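Local coordinates for protein putative tagatose-6-phosphate ketose/aldose isomerase (Escherichia coli, PDB 3C3J) that is of unconfirmed function but is built from two SIS domains, each with a parallel beta sheet flanked by helices, at residues A[53-58]-A[80-85]; A[73-78]-A[182-187]; A[222-227]-A[252-257]; A[270-275]-A[303-308]. All blocks are in the same frame, centred on the assembly; numbering follows the deposited sequence.

In the fold
Interactions 1 and 3 are equivalent contacts in the two SIS domains. Each joins the two strands of a beta-alpha-beta unit, at one side of a five-stranded parallel sheet. Both rest on backbone hydrogen bonds, with apolar side chains beside them. Interaction 3 is buried and interaction 1 partly buried. The centres of interaction 1 and interaction 3 lie about 36 Å apart. Interaction 2 packs two helices on the sheet of interaction 1 and touches that contact. It is buried, wholly apolar and has no hydrogen bond. Interaction 4 lies at the surface of the second domain and touches interaction 3. Carbonyl oxygens meeting C-H groups take the place of regular strand bonds there.

Interaction 1. Residues A[53-58]-A[80-85]; sequences NLRIIL and GKNFSA
This contact is the parallel strand pair of a beta-alpha-beta unit in the first SIS domain. Strand 55-59 leads through helix 63-79 into strand 82-85. Residues 55-58 and 82-85 run in the same direction, 25° apart. Ile-56 N donates to Asn-82 O at 2.8 Å. Ser-84 N returns a bond to Ile-56 O at 3.0 Å. Leu-58 N then donates to Ser-84 O over 2.8 Å, with an almost straight N-H...O angle of 172°. Ile-56 thus uses both its N-H and its carbonyl across the pair. Before the regular pairing begins, a water bridges the two segments. It accepts from Asn-82 N at 3.0 Å and lies 2.7 Å from Leu-54 O, to which it can donate. Asn-82 is also the centre of an inverse gamma turn.

Ile-56, Leu-58, Phe-83 and Ala-85 share one face of the sheet. The side chains of Ile-56 and Phe-83 lie alongside each other and point the same way. CG1 of Ile-56 sits beside the backbone N (chi1 -53°), which places CG1 and CD1 on the Phe-83 side. Leu-75 and Ala-76 of helix 63-79 also touch Phe-83. Strand 105-111 flanks strand 55-59 on its other side, with Ile-108 against both Ile-56 and Leu-58. The Phe-83 ring is met in two ways. Leu-58 CD1 comes to its edge, 3.7 Å from CD1 of Phe-83, while Ile-56 CD1 makes a CH-pi contact over one face, 3.6 Å from the ring centroid.

Interaction 2. Residues A[73-78]-A[182-187]; sequences PWLASH and SCLAVF
Helices 73-78 and 182-187 run nearly parallel, with 8° between their directions and axes 11.3 Å apart at closest approach. The backbones stay well separated, so side chains fill the space between them. Leu-75 is central. It touches Cys-183, Leu-184 and Phe-187. Its CD2 lies 3.9 Å from Phe-187 CB, and the two side chains cross at about a right angle. It is the base of Phe-187 that is touched here, since the ring leads away from helix 73-78. The other branch of Leu-75, CD1, makes a looser contact with Cys-183 SG at 4.3 Å.

Trp-74 and Leu-184 form the second meeting point. Leu-184 CD2 approaches the six-membered part of the indole obliquely, 3.7 Å from CZ3 of Trp-74. The side chains again cross at roughly 90°. The indole leaves the helix with CG opposite the backbone N (chi1 -176°), which carries its far ring toward Leu-184. One face of the indole is covered from within its own helix by His-78 CB, centred 3.9 Å above the ring plane. No hydrogen bond joins residues 73-78 to 182-187; the contact is held by apolar side chains.

Both helices lie against the sheet of the first SIS domain. Phe-187 rests on Leu-106 and Ile-108 of strand 105-111, and its ring meets Phe-83 edge-to-face. Cys-183 reaches Phe-110 of the same strand. Helix 335-356 adjoins the Trp-74 and Leu-184 end through Val-336 and Phe-340. Helix 23-49 packs on Ala-185 and Val-186.

Interaction 3. Residues A[222-227]-A[252-257]; sequences APWKRI and GKLAAF
Ile-227 makes the central bonds of this parallel strand pair. Its N-H points at Ala-255 O over 2.8 Å, with an N-H...O angle of 161°. Its carbonyl oxygen accepts from Phe-257 N at 2.8 Å. One step earlier, Ala-255 N donates to Lys-225 O at 3.2 Å. That bond is more bent, and its donor stands above the carbonyl plane.

Side chains continue the contact on both faces. In Ile-227, CG1 points away from the backbone N (chi1 -177°). This leaves CG2 between the N and the carbonyl carbon, and that branch lies 3.5 Å from Ala-256 CB. The same CG2 is 4.0 Å from Leu-254 CG. Leu-254 also sends CD2 obliquely to the Trp-224 indole, 3.9 Å from CD1 of Trp-224. On the other face the Phe-257 ring is met at its edge. Arg-226 CB comes within 4.0 Å of CE2 of Phe-257 there, and Ile-227 O lies near the ring plane too.

The extended Arg-226 chain carries its guanidinium beyond the strands, where NH2 binds Leu-271 O and also Gly-252 O of the second subunit. The Phe-257 rings of the two subunits meet with nearly parallel planes, so this face belongs to the dimer interface.

The pair joins the two strands of the beta-alpha-beta unit made of strand 226-231, helix 235-249 and strand 255-259. Val-246 of that helix covers Ile-227, Leu-254 and Ala-256, Phe-349 of helix 335-356 adds to the cover over Ile-227, and strand 276-281 lies beside strand 226-231.

Interaction 4. Residues A[270-275]-A[303-308]; sequences SLVDDE and NQAMRV
The amide of Gln-304 turns its nitrogen toward Val-272, with NE2 3.8 Å from Val-272 CB. The Asp-273 carboxylate bonds within its own segment. Glu-275 N meets OD1 from above the carboxylate plane and forms an Asx turn with it. Thr-276 OG1 is a second hydrogen-bond partner of that oxygen. The contact joins the loop before strand 276-281 to the turn between helix 288-302 and strand 307-312. These two strands are neighbours in the parallel sheet of the second SIS domain.

Val-272 is the buried side chain of the contact. Its backbone N and CG1 lie on far sides of the CA-CB bond (chi1 179°), which projects CG1 to the facing segment. There it lies 3.5 Å from Gln-304 CG and 3.7 Å from Ala-305 CB. Gln-304 crosses Val-272 at about a right angle, with CG making the closest approach.

The backbones meet through two C-H...O contacts. Ala-305 CA approaches Asp-273 O at 3.3 Å, with an angle of 160° at the hydrogen. In the other direction, Asp-274 CA approaches Gln-304 O, also at 3.3 Å but less directly. Met-306 is a selenomethionine. Its chain bends at chi3 (-85°), which folds the end methyl back on the loop. CB and CE both touch Asp-274 O, with CE at 3.4 Å.

No N-H...O bond joins the two segments. Asp-273 O and Gln-304 O are both acceptors and lie only 3.2 Å apart. The C-H groups facing them probably offset some of the repulsion. The contact thus depends on van der Waals packing and weak C-H...O contacts at the domain surface.

Interaction 1. Residues A[53-58]-A[80-85]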
loop_
_atom_site.group_PDB
_atom_site.type_symbol
_atom_site.label_atom_id
_atom_site.label_comp_id
_atom_site.label_asym_id
_atom_site.label_seq_id
_atom_site.Cartn_x
_atom_site.Cartn_y
_atom_site.Cartn_z
ATOM N N ASN A 53 14.776 -4.862 21.544
ATOM C CA ASN A 53 14.214 -3.668 20.945
ATOM C C ASN A 53 14.603 -3.443 19.463
ATOM O O ASN A 53 14.303 -2.390 18.911
ATOM C CB ASN A 53 14.604 -2.449 21.792
ATOM C CG ASN A 53 16.132 -2.345 22.050
ATOM O OD1 ASN A 53 16.897 -3.304 21.829
ATOM N ND2 ASN A 53 16.572 -1.168 22.548
ATOM N N LEU A 54 15.261 -4.420 18.836
ATOM C CA LEU A 54 15.667 -4.304 17.436
ATOM C C LEU A 54 14.463 -4.103 16.527
ATOM O O LEU A 54 13.456 -4.811 16.646
ATOM C CB LEU A 54 16.454 -5.538 16.980
ATOM C CG LEU A 54 16.945 -5.592 15.532
ATOM C CD1 LEU A 54 18.045 -4.594 15.302
ATOM C CD2 LEU A 54 17.373 -7.038 15.141
ATOM N N ARG A 55 14.575 -3.112 15.642
ATOM C CA ARG A 55 13.672 -2.966 14.483
ATOM C C ARG A 55 14.375 -3.527 13.253
ATOM O O ARG A 55 15.580 -3.300 13.052
ATOM C CB ARG A 55 13.318 -1.502 14.248
ATOM C CG ARG A 55 12.117 -1.008 15.035
ATOM C CD ARG A 55 12.215 -1.246 16.522
ATOM N NE ARG A 55 10.971 -0.855 17.209
ATOM C CZ ARG A 55 10.678 -1.137 18.485
ATOM N NH1 ARG A 55 11.528 -1.797 19.257
ATOM N NH2 ARG A 55 9.515 -0.744 18.998
ATOM N N ILE A 56 13.637 -4.250 12.427
ATOM C CA ILE A 56 14.185 -4.778 11.188
ATOM C C ILE A 56 13.318 -4.206 10.068
ATOM O O ILE A 56 12.126 -4.432 10.039
ATOM C CB ILE A 56 14.185 -6.312 11.130
ATOM C CG1 ILE A 56 14.875 -6.948 12.357
ATOM C CG2 ILE A 56 14.835 -6.791 9.841
ATOM C CD1 ILE A 56 14.774 -8.453 12.382
ATOM N N ILE A 57 13.923 -3.446 9.165
ATOM C CA ILE A 57 13.185 -2.852 8.060
ATOM C C ILE A 57 13.648 -3.472 6.759
ATOM O O ILE A 57 14.842 -3.483 6.470
ATOM C CB ILE A 57 13.325 -1.313 8.026
ATOM C CG1 ILE A 57 12.624 -0.710 9.232
ATOM C CG2 ILE A 57 12.740 -0.724 6.713
ATOM C CD1 ILE A 57 12.757 0.814 9.384
ATOM N N LEU A 58 12.709 -3.984 5.977
ATOM C CA LEU A 58 12.991 -4.449 4.622
ATOM C C LEU A 58 12.715 -3.287 3.671
ATOM O O LEU A 58 11.626 -2.731 3.659
ATOM C CB LEU A 58 12.089 -5.633 4.264
ATOM C CG LEU A 58 12.544 -7.005 4.710
ATOM C CD1 LEU A 58 12.621 -7.112 6.237
ATOM C CD2 LEU A 58 11.635 -8.077 4.100
ATOM N N GLY A 80 8.546 -13.662 15.712
ATOM C CA GLY A 80 8.256 -12.797 16.842
ATOM C C GLY A 80 9.144 -11.553 16.938
ATOM O O GLY A 80 9.156 -10.878 17.960
ATOM N N LYS A 81 9.886 -11.237 15.886
ATOM C CA LYS A 81 10.722 -10.046 15.868
ATOM C C LYS A 81 9.999 -8.931 15.133
ATOM O O LYS A 81 9.007 -9.159 14.432
ATOM C CB LYS A 81 12.065 -10.309 15.195
ATOM C CG LYS A 81 12.849 -11.529 15.717
ATOM C CD LYS A 81 13.137 -11.424 17.176
ATOM C CE LYS A 81 14.426 -12.195 17.582
ATOM N NZ LYS A 81 14.430 -13.587 17.043
ATOM N N ASN A 82 10.537 -7.726 15.290
ATOM C CA ASN A 82 9.934 -6.504 14.756
ATOM C C ASN A 82 10.305 -6.260 13.284
ATOM O O ASN A 82 11.066 -5.346 12.980
ATOM C CB ASN A 82 10.394 -5.298 15.599
ATOM C CG ASN A 82 9.973 -5.382 17.042
ATOM O OD1 ASN A 82 10.778 -5.119 17.970
ATOM N ND2 ASN A 82 8.712 -5.715 17.262
ATOM N N PHE A 83 9.766 -7.084 12.385
ATOM C CA PHE A 83 9.958 -6.922 10.942
ATOM C C PHE A 83 8.881 -6.009 10.372
ATOM O O PHE A 83 7.696 -6.159 10.726
ATOM C CB PHE A 83 9.833 -8.267 10.216
ATOM C CG PHE A 83 11.036 -9.136 10.292
ATOM C CD1 PHE A 83 12.019 -9.078 9.301
ATOM C CD2 PHE A 83 11.187 -10.032 11.343
ATOM C CE1 PHE A 83 13.131 -9.881 9.367
ATOM C CE2 PHE A 83 12.288 -10.853 11.412
ATOM C CZ PHE A 83 13.275 -10.776 10.432
ATOM N N SER A 84 9.287 -5.090 9.492
ATOM C CA SER A 84 8.376 -4.265 8.716
ATOM C C SER A 84 9.007 -3.945 7.354
ATOM O O SER A 84 10.196 -4.127 7.172
ATOM C CB SER A 84 8.048 -2.966 9.446
ATOM O OG SER A 84 9.179 -2.148 9.591
ATOM N N ALA A 85 8.192 -3.435 6.439
ATOM C CA ALA A 85 8.635 -3.035 5.121
ATOM C C ALA A 85 8.388 -1.532 4.904
ATOM O O ALA A 85 7.272 -1.031 5.121
ATOM C CB ALA A 85 7.863 -3.837 4.038
HETATM O O HOH W 1 12.988 -7.427 16.914
#

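Interaction 2. Residues A[73-78]-A[182-187]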
loop_
_atom_site.group_PDB
_atom_site.type_symbol
_atom_site.label_atom_id
_atom_site.label_comp_id
_atom_site.label_asym_id
_atom_site.label_seq_id
_atom_site.Cartn_x
_atom_site.Cartn_y
_atom_site.Cartn_z
ATOM N N PRO A 73 5.248 -9.252 7.103
ATOM C CA PRO A 73 4.305 -9.678 8.142
ATOM C C PRO A 73 4.486 -11.126 8.552
ATOM O O PRO A 73 4.508 -11.413 9.738
ATOM C CB PRO A 73 2.938 -9.467 7.489
ATOM C CG PRO A 73 3.204 -8.450 6.393
ATOM C CD PRO A 73 4.539 -8.821 5.883
ATOM N N TRP A 74 4.598 -12.030 7.590
ATOM C CA TRP A 74 4.905 -13.427 7.906
ATOM C C TRP A 74 6.182 -13.571 8.728
ATOM O O TRP A 74 6.200 -14.276 9.755
ATOM C CB TRP A 74 4.985 -14.284 6.644
ATOM C CG TRP A 74 5.195 -15.714 6.979
ATOM C CD1 TRP A 74 4.241 -16.597 7.392
ATOM C CD2 TRP A 74 6.447 -16.425 7.003
ATOM N NE1 TRP A 74 4.820 -17.830 7.655
ATOM C CE2 TRP A 74 6.166 -17.750 7.425
ATOM C CE3 TRP A 74 7.776 -16.070 6.717
ATOM C CZ2 TRP A 74 7.157 -18.728 7.550
ATOM C CZ3 TRP A 74 8.768 -17.055 6.824
ATOM C CH2 TRP A 74 8.451 -18.364 7.236
ATOM N N LEU A 75 7.244 -12.877 8.323
ATOM C CA LEU A 75 8.491 -12.927 9.092
ATOM C C LEU A 75 8.302 -12.422 10.540
ATOM O O LEU A 75 8.842 -12.999 11.495
ATOM C CB LEU A 75 9.599 -12.139 8.390
ATOM C CG LEU A 75 10.321 -12.843 7.242
ATOM C CD1 LEU A 75 11.297 -11.882 6.562
ATOM C CD2 LEU A 75 11.015 -14.123 7.727
ATOM N N ALA A 76 7.541 -11.338 10.693
ATOM C CA ALA A 76 7.243 -10.793 12.009
ATOM C C ALA A 76 6.573 -11.862 12.889
ATOM O O ALA A 76 7.006 -12.099 14.026
ATOM C CB ALA A 76 6.329 -9.553 11.870
ATOM N N SER A 77 5.531 -12.499 12.362
ATOM C CA SER A 77 4.748 -13.446 13.146
ATOM C C SER A 77 5.496 -14.742 13.342
ATOM O O SER A 77 5.435 -15.319 14.430
ATOM C CB SER A 77 3.397 -13.757 12.511
ATOM O OG SER A 77 3.543 -14.206 11.182
ATOM N N HIS A 78 6.184 -15.200 12.303
ATOM C CA HIS A 78 6.949 -16.451 12.382
ATOM C C HIS A 78 8.080 -16.382 13.409
ATOM O O HIS A 78 8.298 -17.340 14.137
ATOM C CB HIS A 78 7.525 -16.827 11.026
ATOM C CG HIS A 78 8.110 -18.205 10.992
ATOM N ND1 HIS A 78 9.467 -18.443 11.040
ATOM C CD2 HIS A 78 7.514 -19.419 10.936
ATOM C CE1 HIS A 78 9.679 -19.748 11.001
ATOM N NE2 HIS A 78 8.512 -20.362 10.934
ATOM N N SER A 182 15.949 -15.750 -0.770
ATOM C CA SER A 182 17.145 -15.602 0.075
ATOM C C SER A 182 16.809 -14.981 1.443
ATOM O O SER A 182 17.248 -15.487 2.480
ATOM C CB SER A 182 18.233 -14.800 -0.635
ATOM O OG SER A 182 18.513 -15.385 -1.902
ATOM N N CYS A 183 16.038 -13.900 1.436
ATOM C CA CYS A 183 15.634 -13.241 2.675
ATOM C C CYS A 183 14.858 -14.188 3.596
ATOM O O CYS A 183 15.166 -14.282 4.770
ATOM C CB CYS A 183 14.813 -11.979 2.406
ATOM S SG CYS A 183 14.604 -10.956 3.899
ATOM N N LEU A 184 13.901 -14.927 3.040
ATOM C CA LEU A 184 13.161 -15.922 3.803
ATOM C C LEU A 184 14.124 -16.962 4.408
ATOM O O LEU A 184 14.019 -17.291 5.595
ATOM C CB LEU A 184 12.122 -16.592 2.906
ATOM C CG LEU A 184 10.885 -15.797 2.500
ATOM C CD1 LEU A 184 10.132 -16.566 1.378
ATOM C CD2 LEU A 184 9.925 -15.520 3.691
ATOM N N ALA A 185 15.097 -17.421 3.615
ATOM C CA ALA A 185 16.039 -18.455 4.048
ATOM C C ALA A 185 16.968 -17.955 5.121
ATOM O O ALA A 185 17.354 -18.717 5.991
ATOM C CB ALA A 185 16.841 -19.005 2.884
ATOM N N VAL A 186 17.324 -16.674 5.066
ATOM C CA VAL A 186 18.208 -16.095 6.069
ATOM C C VAL A 186 17.517 -16.091 7.419
ATOM O O VAL A 186 18.112 -16.509 8.411
ATOM C CB VAL A 186 18.659 -14.650 5.703
ATOM C CG1 VAL A 186 19.253 -13.928 6.953
ATOM C CG2 VAL A 186 19.700 -14.688 4.518
ATOM N N PHE A 187 16.248 -15.668 7.462
ATOM C CA PHE A 187 15.566 -15.444 8.756
ATOM C C PHE A 187 14.684 -16.575 9.244
ATOM O O PHE A 187 14.384 -16.624 10.441
ATOM C CB PHE A 187 14.813 -14.101 8.727
ATOM C CG PHE A 187 15.736 -12.939 8.616
ATOM C CD1 PHE A 187 16.434 -12.496 9.730
ATOM C CD2 PHE A 187 15.985 -12.340 7.387
ATOM C CE1 PHE A 187 17.320 -11.418 9.630
ATOM C CE2 PHE A 187 16.872 -11.291 7.279
ATOM C CZ PHE A 187 17.565 -10.839 8.414
#

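Interaction 3. Residues A[222-227]-A[252-257]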
loop_
_atom_site.group_PDB
_atom_site.type_symbol
_atom_site.label_atom_id
_atom_site.label_comp_id
_atom_site.label_asym_id
_atom_site.label_seq_id
_atom_site.Cartn_x
_atom_site.Cartn_y
_atom_site.Cartn_z
ATOM N N ALA A 222 -7.339 -12.052 -25.097
ATOM C CA ALA A 222 -8.605 -11.321 -25.201
ATOM C C ALA A 222 -8.386 -9.810 -25.131
ATOM O O ALA A 222 -7.387 -9.339 -24.590
ATOM C CB ALA A 222 -9.587 -11.783 -24.117
ATOM N N PRO A 223 -9.323 -9.029 -25.684
ATOM C CA PRO A 223 -9.127 -7.590 -25.752
ATOM C C PRO A 223 -9.468 -6.857 -24.429
ATOM O O PRO A 223 -10.183 -5.853 -24.421
ATOM C CB PRO A 223 -10.057 -7.189 -26.887
ATOM C CG PRO A 223 -11.192 -8.194 -26.804
ATOM C CD PRO A 223 -10.588 -9.460 -26.313
ATOM N N TRP A 224 -8.933 -7.346 -23.319
ATOM C CA TRP A 224 -9.110 -6.640 -22.054
ATOM C C TRP A 224 -8.336 -5.318 -22.072
ATOM O O TRP A 224 -7.309 -5.194 -22.752
ATOM C CB TRP A 224 -8.701 -7.510 -20.852
ATOM C CG TRP A 224 -7.619 -8.464 -21.143
ATOM C CD1 TRP A 224 -6.368 -8.167 -21.573
ATOM C CD2 TRP A 224 -7.697 -9.880 -21.067
ATOM N NE1 TRP A 224 -5.651 -9.307 -21.757
ATOM C CE2 TRP A 224 -6.441 -10.381 -21.451
ATOM C CE3 TRP A 224 -8.702 -10.777 -20.700
ATOM C CZ2 TRP A 224 -6.154 -11.737 -21.482
ATOM C CZ3 TRP A 224 -8.425 -12.130 -20.737
ATOM C CH2 TRP A 224 -7.165 -12.596 -21.127
ATOM N N LYS A 225 -8.875 -4.339 -21.350
ATOM C CA LYS A 225 -8.289 -3.014 -21.170
ATOM C C LYS A 225 -7.833 -2.766 -19.722
ATOM O O LYS A 225 -7.119 -1.794 -19.438
ATOM C CB LYS A 225 -9.340 -1.956 -21.473
ATOM C CG LYS A 225 -9.871 -1.997 -22.906
ATOM C CD LYS A 225 -8.928 -1.331 -23.869
ATOM C CE LYS A 225 -9.644 -1.014 -25.207
ATOM N NZ LYS A 225 -10.864 -0.164 -25.007
ATOM N N ARG A 226 -8.298 -3.602 -18.809
ATOM C CA ARG A 226 -7.921 -3.489 -17.393
ATOM C C ARG A 226 -7.635 -4.868 -16.873
ATOM O O ARG A 226 -8.317 -5.836 -17.234
ATOM C CB ARG A 226 -9.035 -2.865 -16.562
ATOM C CG ARG A 226 -9.460 -1.479 -17.052
ATOM C CD ARG A 226 -10.583 -0.895 -16.222
ATOM N NE ARG A 226 -10.831 0.508 -16.565
ATOM C CZ ARG A 226 -11.759 1.281 -15.989
ATOM N NH1 ARG A 226 -11.898 2.540 -16.376
ATOM N NH2 ARG A 226 -12.540 0.805 -15.030
ATOM N N ILE A 227 -6.615 -4.949 -16.032
ATOM C CA ILE A 227 -6.346 -6.155 -15.292
ATOM C C ILE A 227 -6.259 -5.829 -13.810
ATOM O O ILE A 227 -5.685 -4.810 -13.423
ATOM C CB ILE A 227 -5.071 -6.891 -15.793
ATOM C CG1 ILE A 227 -4.879 -8.197 -15.022
ATOM C CG2 ILE A 227 -3.841 -6.024 -15.704
ATOM C CD1 ILE A 227 -3.928 -9.163 -15.695
ATOM N N GLY A 252 2.109 0.686 -20.369
ATOM C CA GLY A 252 0.906 1.339 -19.906
ATOM C C GLY A 252 -0.355 1.031 -20.672
ATOM O O GLY A 252 -1.439 1.451 -20.258
ATOM N N LYS A 253 -0.268 0.299 -21.771
ATOM C CA LYS A 253 -1.466 0.096 -22.582
ATOM C C LYS A 253 -2.530 -0.706 -21.870
ATOM O O LYS A 253 -3.717 -0.451 -22.036
ATOM C CB LYS A 253 -1.107 -0.522 -23.933
ATOM C CG LYS A 253 -0.180 0.376 -24.777
ATOM C CD LYS A 253 -0.680 1.826 -24.928
ATOM C CE LYS A 253 0.445 2.749 -25.415
ATOM N NZ LYS A 253 1.673 2.645 -24.558
ATOM N N LEU A 254 -2.138 -1.683 -21.073
ATOM C CA LEU A 254 -3.110 -2.374 -20.232
ATOM C C LEU A 254 -3.041 -1.764 -18.842
ATOM O O LEU A 254 -2.001 -1.873 -18.167
ATOM C CB LEU A 254 -2.754 -3.852 -20.174
ATOM C CG LEU A 254 -3.718 -4.880 -19.584
ATOM C CD1 LEU A 254 -5.211 -4.566 -19.844
ATOM C CD2 LEU A 254 -3.335 -6.271 -20.143
ATOM N N ALA A 255 -4.115 -1.097 -18.434
ATOM C CA ALA A 255 -4.218 -0.539 -17.086
ATOM C C ALA A 255 -4.229 -1.704 -16.093
ATOM O O ALA A 255 -4.960 -2.683 -16.282
ATOM C CB ALA A 255 -5.502 0.307 -16.939
ATOM N N ALA A 256 -3.438 -1.601 -15.033
ATOM C CA ALA A 256 -3.343 -2.680 -14.039
ATOM C C ALA A 256 -3.544 -2.170 -12.610
ATOM O O ALA A 256 -3.072 -1.092 -12.240
ATOM C CB ALA A 256 -2.013 -3.455 -14.182
ATOM N N PHE A 257 -4.261 -2.971 -11.827
ATOM C CA PHE A 257 -4.685 -2.635 -10.462
ATOM C C PHE A 257 -4.412 -3.825 -9.568
ATOM O O PHE A 257 -4.303 -4.958 -10.031
ATOM C CB PHE A 257 -6.178 -2.309 -10.422
ATOM C CG PHE A 257 -6.597 -1.287 -11.411
ATOM C CD1 PHE A 257 -6.592 0.061 -11.093
ATOM C CD2 PHE A 257 -6.984 -1.667 -12.693
ATOM C CE1 PHE A 257 -6.962 1.021 -12.031
ATOM C CE2 PHE A 257 -7.356 -0.710 -13.642
ATOM C CZ PHE A 257 -7.346 0.625 -13.305
#

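Interaction 4. Residues A[270-275]-A[303-308]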
loop_
_atom_site.group_PDB
_atom_site.type_symbol
_atom_site.label_atom_id
_atom_site.label_comp_id
_atom_site.label_asym_id
_atom_site.label_seq_id
_atom_site.Cartn_x
_atom_site.Cartn_y
_atom_site.Cartn_z
ATOM N N SER A 270 -15.666 -1.089 -8.253
ATOM C CA SER A 270 -16.270 -0.257 -9.280
ATOM C C SER A 270 -15.436 -0.214 -10.542
ATOM O O SER A 270 -15.954 0.064 -11.611
ATOM C CB SER A 270 -16.483 1.165 -8.765
ATOM O OG SER A 270 -15.252 1.712 -8.384
ATOM N N LEU A 271 -14.145 -0.501 -10.431
ATOM C CA LEU A 271 -13.332 -0.565 -11.631
ATOM C C LEU A 271 -13.656 -1.764 -12.558
ATOM O O LEU A 271 -13.303 -1.756 -13.732
ATOM C CB LEU A 271 -11.847 -0.450 -11.266
ATOM C CG LEU A 271 -11.116 -1.681 -10.806
ATOM C CD1 LEU A 271 -10.684 -2.453 -12.029
ATOM C CD2 LEU A 271 -9.913 -1.286 -9.900
ATOM N N VAL A 272 -14.321 -2.793 -12.047
ATOM C CA VAL A 272 -14.613 -3.956 -12.872
ATOM C C VAL A 272 -15.646 -3.620 -13.968
ATOM O O VAL A 272 -16.774 -3.226 -13.686
ATOM C CB VAL A 272 -15.105 -5.150 -12.036
ATOM C CG1 VAL A 272 -15.434 -6.336 -12.935
ATOM C CG2 VAL A 272 -14.057 -5.554 -10.993
ATOM N N ASP A 273 -15.222 -3.736 -15.216
ATOM C CA ASP A 273 -16.131 -3.555 -16.349
ATOM C C ASP A 273 -15.996 -4.750 -17.292
ATOM O O ASP A 273 -15.264 -5.712 -16.997
ATOM C CB ASP A 273 -15.876 -2.212 -17.055
ATOM C CG ASP A 273 -14.484 -2.100 -17.703
ATOM O OD1 ASP A 273 -13.842 -3.113 -18.044
ATOM O OD2 ASP A 273 -14.026 -0.959 -17.908
ATOM N N ASP A 274 -16.701 -4.703 -18.426
ATOM C CA ASP A 274 -16.715 -5.843 -19.345
ATOM C C ASP A 274 -15.462 -5.949 -20.232
ATOM O O ASP A 274 -15.415 -6.777 -21.135
ATOM C CB ASP A 274 -18.019 -5.883 -20.182
ATOM C CG ASP A 274 -18.145 -4.732 -21.170
ATOM O OD1 ASP A 274 -17.184 -3.951 -21.341
ATOM O OD2 ASP A 274 -19.240 -4.610 -21.794
ATOM N N GLU A 275 -14.468 -5.098 -19.979
ATOM C CA GLU A 275 -13.150 -5.217 -20.580
ATOM C C GLU A 275 -12.063 -5.482 -19.519
ATOM O O GLU A 275 -10.891 -5.258 -19.776
ATOM C CB GLU A 275 -12.814 -3.946 -21.321
ATOM C CG GLU A 275 -13.764 -3.645 -22.469
ATOM C CD GLU A 275 -13.440 -2.316 -23.098
ATOM O OE1 GLU A 275 -13.439 -1.282 -22.383
ATOM O OE2 GLU A 275 -13.148 -2.299 -24.302
ATOM N N ASN A 303 -20.859 -11.548 -12.788
ATOM C CA ASN A 303 -20.709 -11.754 -14.215
ATOM C C ASN A 303 -20.495 -10.440 -14.985
ATOM O O ASN A 303 -21.038 -10.249 -16.076
ATOM C CB ASN A 303 -21.928 -12.527 -14.752
ATOM C CG ASN A 303 -21.724 -13.033 -16.151
ATOM O OD1 ASN A 303 -20.641 -13.486 -16.510
ATOM N ND2 ASN A 303 -22.755 -12.929 -16.961
ATOM N N GLN A 304 -19.715 -9.522 -14.431
ATOM C CA GLN A 304 -19.516 -8.254 -15.120
ATOM C C GLN A 304 -18.137 -8.087 -15.755
ATOM O O GLN A 304 -17.991 -7.362 -16.735
ATOM C CB GLN A 304 -19.933 -7.070 -14.237
ATOM C CG GLN A 304 -18.927 -6.544 -13.259
ATOM C CD GLN A 304 -19.592 -5.871 -12.043
ATOM O OE1 GLN A 304 -20.821 -5.962 -11.864
ATOM N NE2 GLN A 304 -18.787 -5.218 -11.196
ATOM N N ALA A 305 -17.134 -8.766 -15.210
ATOM C CA ALA A 305 -15.796 -8.776 -15.796
ATOM C C ALA A 305 -15.799 -9.509 -17.141
ATOM O O ALA A 305 -16.624 -10.398 -17.365
ATOM C CB ALA A 305 -14.805 -9.441 -14.845
HETATM N N MSE A 306 -14.878 -9.140 -18.026
HETATM C CA MSE A 306 -14.626 -9.926 -19.231
HETATM C C MSE A 306 -14.257 -11.348 -18.871
HETATM O O MSE A 306 -14.693 -12.282 -19.534
HETATM C CB MSE A 306 -13.500 -9.317 -20.058
HETATM C CG MSE A 306 -13.184 -10.058 -21.372
HETATM SE SE MSE A 306 -11.909 -9.039 -22.501
HETATM C CE MSE A 306 -13.197 -7.862 -23.438
ATOM N N ARG A 307 -13.426 -11.504 -17.832
ATOM C CA ARG A 307 -12.980 -12.820 -17.371
ATOM C C ARG A 307 -12.529 -12.754 -15.915
ATOM O O ARG A 307 -11.877 -11.781 -15.529
ATOM C CB ARG A 307 -11.819 -13.335 -18.237
ATOM C CG ARG A 307 -11.570 -14.833 -18.091
ATOM C CD ARG A 307 -10.632 -15.387 -19.149
ATOM N NE ARG A 307 -11.155 -15.161 -20.501
ATOM C CZ ARG A 307 -10.465 -15.307 -21.632
ATOM N NH1 ARG A 307 -9.197 -15.713 -21.614
ATOM N NH2 ARG A 307 -11.054 -15.051 -22.804
ATOM N N VAL A 308 -12.875 -13.786 -15.140
ATOM C CA VAL A 308 -12.420 -13.959 -13.758
ATOM C C VAL A 308 -11.676 -15.284 -13.688
ATOM O O VAL A 308 -12.254 -16.333 -13.963
ATOM C CB VAL A 308 -13.560 -13.957 -12.730
ATOM C CG1 VAL A 308 -12.995 -14.131 -11.266
ATOM C CG2 VAL A 308 -14.400 -12.655 -12.838
#